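Local coordinates for protein Dye-decolorizing peroxidase Tfu_3078 (Thermobifida fusca, PDB 5FW4) that uses heme b and hydrogen peroxide to oxidise many compounds, reacting strongly with anthraquinone dyes and more modestly with azo dyes and standard peroxidase substrates, at residues F220-A224 against A225-D229. Sequence-based numbering, arbitrary orientation.
Sequences FRRTA and AAARD
Thr223 and Ala226 meet across a tight turn in the loop that follows strand 211-220, an example of consecutive i to i+3 backbone bonds bending the chain. Ala226 N donates to Thr223 O at 3.3 Å, and one residue on, Ala227 N reaches Ala224 O at 3.2 Å, with an N-H...O angle of 152°. The backbone angles of Ala224, Ala225 and Ala226 make these two overlapping type I beta-turns, 223-226 and 224-227.

The side chain of Thr223 adds to the first turn. Its OG1 sits between the backbone N and the carbonyl carbon (chi1 63°), which sets it beside Ala226, where it makes a weak, bent bond with the backbone N at 3.4 Å and touches Ala226 CB at 3.5 Å. The stronger partner of this hydroxyl is the carboxylate of Asp192 in the second subunit.

Nonpolar contact is slight. Arg222, bent at chi2 and chi3, lays CD against Ala227 CB at 3.7 Å, while its NH1 makes a weak bond to Pro230 O. Ala225 packs on Ala225 of the second subunit.

With small methyl groups at positions 224 to 227, the turn is probably held chiefly by its two backbone bonds, and the Thr223 hydroxyl links it to the subunit interface in this crystal structure.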
ATOM      1  N   PHE A 220      -1.779  -6.233  -2.287  1.00 16.51           N
ATOM      2  CA  PHE A 220      -2.933  -6.346  -1.438  1.00 16.22           C
ATOM      3  C   PHE A 220      -3.996  -7.114  -2.142  1.00 17.88           C
ATOM      4  O   PHE A 220      -3.952  -7.181  -3.376  1.00 18.67           O
ATOM      5  CB  PHE A 220      -3.499  -4.974  -1.005  1.00 16.05           C
ATOM      6  CG  PHE A 220      -3.867  -4.048  -2.133  1.00 15.87           C
ATOM      7  CD1 PHE A 220      -5.159  -4.135  -2.724  1.00 16.00           C
ATOM      8  CD2 PHE A 220      -2.939  -3.185  -2.691  1.00 15.96           C
ATOM      9  CE1 PHE A 220      -5.486  -3.256  -3.753  1.00 16.03           C
ATOM     10  CE2 PHE A 220      -3.253  -2.323  -3.704  1.00 17.56           C
ATOM     11  CZ  PHE A 220      -4.549  -2.406  -4.300  1.00 16.33           C
ATOM     12  N   ARG A 221      -4.905  -7.683  -1.354  1.00 17.51           N
ATOM     13  CA  ARG A 221      -6.189  -8.155  -1.861  1.00 18.09           C
ATOM     14  C   ARG A 221      -7.252  -7.505  -0.980  1.00 19.75           C
ATOM     15  O   ARG A 221      -6.906  -6.759  -0.018  1.00 17.60           O
ATOM     16  CB  ARG A 221      -6.271  -9.647  -1.740  1.00 17.15           C
ATOM     17  CG  ARG A 221      -5.222 -10.458  -2.460  1.00 17.36           C
ATOM     18  CD  ARG A 221      -5.264 -11.907  -1.975  1.00 17.66           C
ATOM     19  NE  ARG A 221      -4.481 -12.797  -2.852  1.00 18.16           N
ATOM     20  CZ  ARG A 221      -4.601 -14.123  -2.956  1.00 17.34           C
ATOM     21  NH1 ARG A 221      -5.437 -14.795  -2.203  1.00 18.76           N
ATOM     22  NH2 ARG A 221      -3.812 -14.785  -3.794  1.00 17.31           N
ATOM     23  N   ARG A 222      -8.543  -7.734  -1.286  1.00 19.58           N
ATOM     24  CA  ARG A 222      -9.632  -7.363  -0.364  1.00 21.80           C
ATOM     25  C   ARG A 222      -9.291  -7.868   1.057  1.00 21.17           C
ATOM     26  O   ARG A 222      -8.861  -9.001   1.210  1.00 19.73           O
ATOM     27  CB  ARG A 222     -10.994  -8.011  -0.742  1.00 26.50           C
ATOM     28  CG  ARG A 222     -10.978  -9.560  -0.903  1.00 30.52           C
ATOM     29  CD  ARG A 222     -11.742 -10.340   0.163  1.00 36.61           C
ATOM     30  NE  ARG A 222     -10.866 -11.149   1.049  1.00 39.01           N
ATOM     31  CZ  ARG A 222     -10.925 -12.463   1.206  1.00 43.59           C
ATOM     32  NH1 ARG A 222     -11.849 -13.204   0.563  1.00 42.53           N
ATOM     33  NH2 ARG A 222     -10.074 -13.048   2.057  1.00 47.39           N
ATOM     34  N   THR A 223      -9.618  -7.071   2.065  1.00 20.56           N
ATOM     35  CA  THR A 223      -9.530  -7.540   3.457  1.00 21.12           C
ATOM     36  C   THR A 223     -10.686  -8.479   3.762  1.00 21.80           C
ATOM     37  O   THR A 223     -11.780  -8.378   3.157  1.00 22.10           O
ATOM     38  CB  THR A 223      -9.458  -6.390   4.514  1.00 20.06           C
ATOM     39  OG1 THR A 223     -10.664  -5.595   4.498  1.00 20.76           O
ATOM     40  CG2 THR A 223      -8.288  -5.518   4.276  1.00 20.49           C
ATOM     41  N   ALA A 224     -10.442  -9.457   4.630  1.00 21.35           N
ATOM     42  CA  ALA A 224     -11.526 -10.338   5.043  1.00 23.16           C
ATOM     43  C   ALA A 224     -12.597  -9.493   5.742  1.00 22.69           C
ATOM     44  O   ALA A 224     -13.771  -9.741   5.553  1.00 21.67           O
ATOM     45  CB  ALA A 224     -11.026 -11.485   5.926  1.00 22.71           C
ATOM     46  N   ALA A 225     -12.185  -8.472   6.505  1.00 21.34           N
ATOM     47  CA  ALA A 225     -13.137  -7.590   7.205  1.00 22.49           C
ATOM     48  C   ALA A 225     -14.207  -6.909   6.285  1.00 21.89           C
ATOM     49  O   ALA A 225     -15.318  -6.644   6.732  1.00 21.48           O
ATOM     50  CB  ALA A 225     -12.390  -6.519   7.986  1.00 23.22           C
ATOM     51  N   ALA A 226     -13.850  -6.654   5.033  1.00 20.68           N
ATOM     52  CA  ALA A 226     -14.694  -5.954   4.087  1.00 21.36           C
ATOM     53  C   ALA A 226     -15.335  -6.866   3.048  1.00 21.59           C
ATOM     54  O   ALA A 226     -16.068  -6.387   2.183  1.00 22.26           O
ATOM     55  CB  ALA A 226     -13.885  -4.887   3.392  1.00 21.33           C
ATOM     56  N   ALA A 227     -15.055  -8.163   3.089  1.00 22.22           N
ATOM     57  CA  ALA A 227     -15.723  -9.119   2.187  1.00 22.45           C
ATOM     58  C   ALA A 227     -17.136  -9.450   2.656  1.00 24.11           C
ATOM     59  O   ALA A 227     -17.328  -9.929   3.780  1.00 23.74           O
ATOM     60  CB  ALA A 227     -14.914 -10.395   2.134  1.00 22.63           C
ATOM     61  N   ARG A 228     -18.153  -9.241   1.799  1.00 25.30           N
ATOM     62  CA  ARG A 228     -19.485  -9.727   2.101  1.00 26.74           C
ATOM     63  C   ARG A 228     -19.405 -11.208   2.402  1.00 26.56           C
ATOM     64  O   ARG A 228     -20.078 -11.685   3.285  1.00 27.61           O
ATOM     65  CB  ARG A 228     -20.465  -9.518   0.917  1.00 28.19           C
ATOM     66  CG  ARG A 228     -20.761  -8.065   0.648  1.00 30.49           C
ATOM     67  CD  ARG A 228     -22.032  -7.819  -0.164  1.00 33.57           C
ATOM     68  NE  ARG A 228     -22.189  -6.375  -0.138  1.00 34.34           N
ATOM     69  CZ  ARG A 228     -22.872  -5.693   0.771  1.00 35.64           C
ATOM     70  NH1 ARG A 228     -23.572  -6.327   1.703  1.00 37.09           N
ATOM     71  NH2 ARG A 228     -22.883  -4.351   0.725  1.00 36.86           N
ATOM     72  N   ASP A 229     -18.589 -11.925   1.645  1.00 26.73           N
ATOM     73  CA  ASP A 229     -18.333 -13.347   1.889  1.00 29.40           C
ATOM     74  C   ASP A 229     -16.842 -13.553   1.925  1.00 28.90           C
ATOM     75  O   ASP A 229     -16.193 -13.563   0.877  1.00 27.57           O
ATOM     76  CB  ASP A 229     -18.987 -14.221   0.794  1.00 31.02           C
ATOM     77  CG  ASP A 229     -18.680 -15.700   0.956  1.00 33.74           C
ATOM     78  OD1 ASP A 229     -17.945 -16.079   1.908  1.00 35.84           O
ATOM     79  OD2 ASP A 229     -19.154 -16.491   0.093  1.00 38.52           O
TER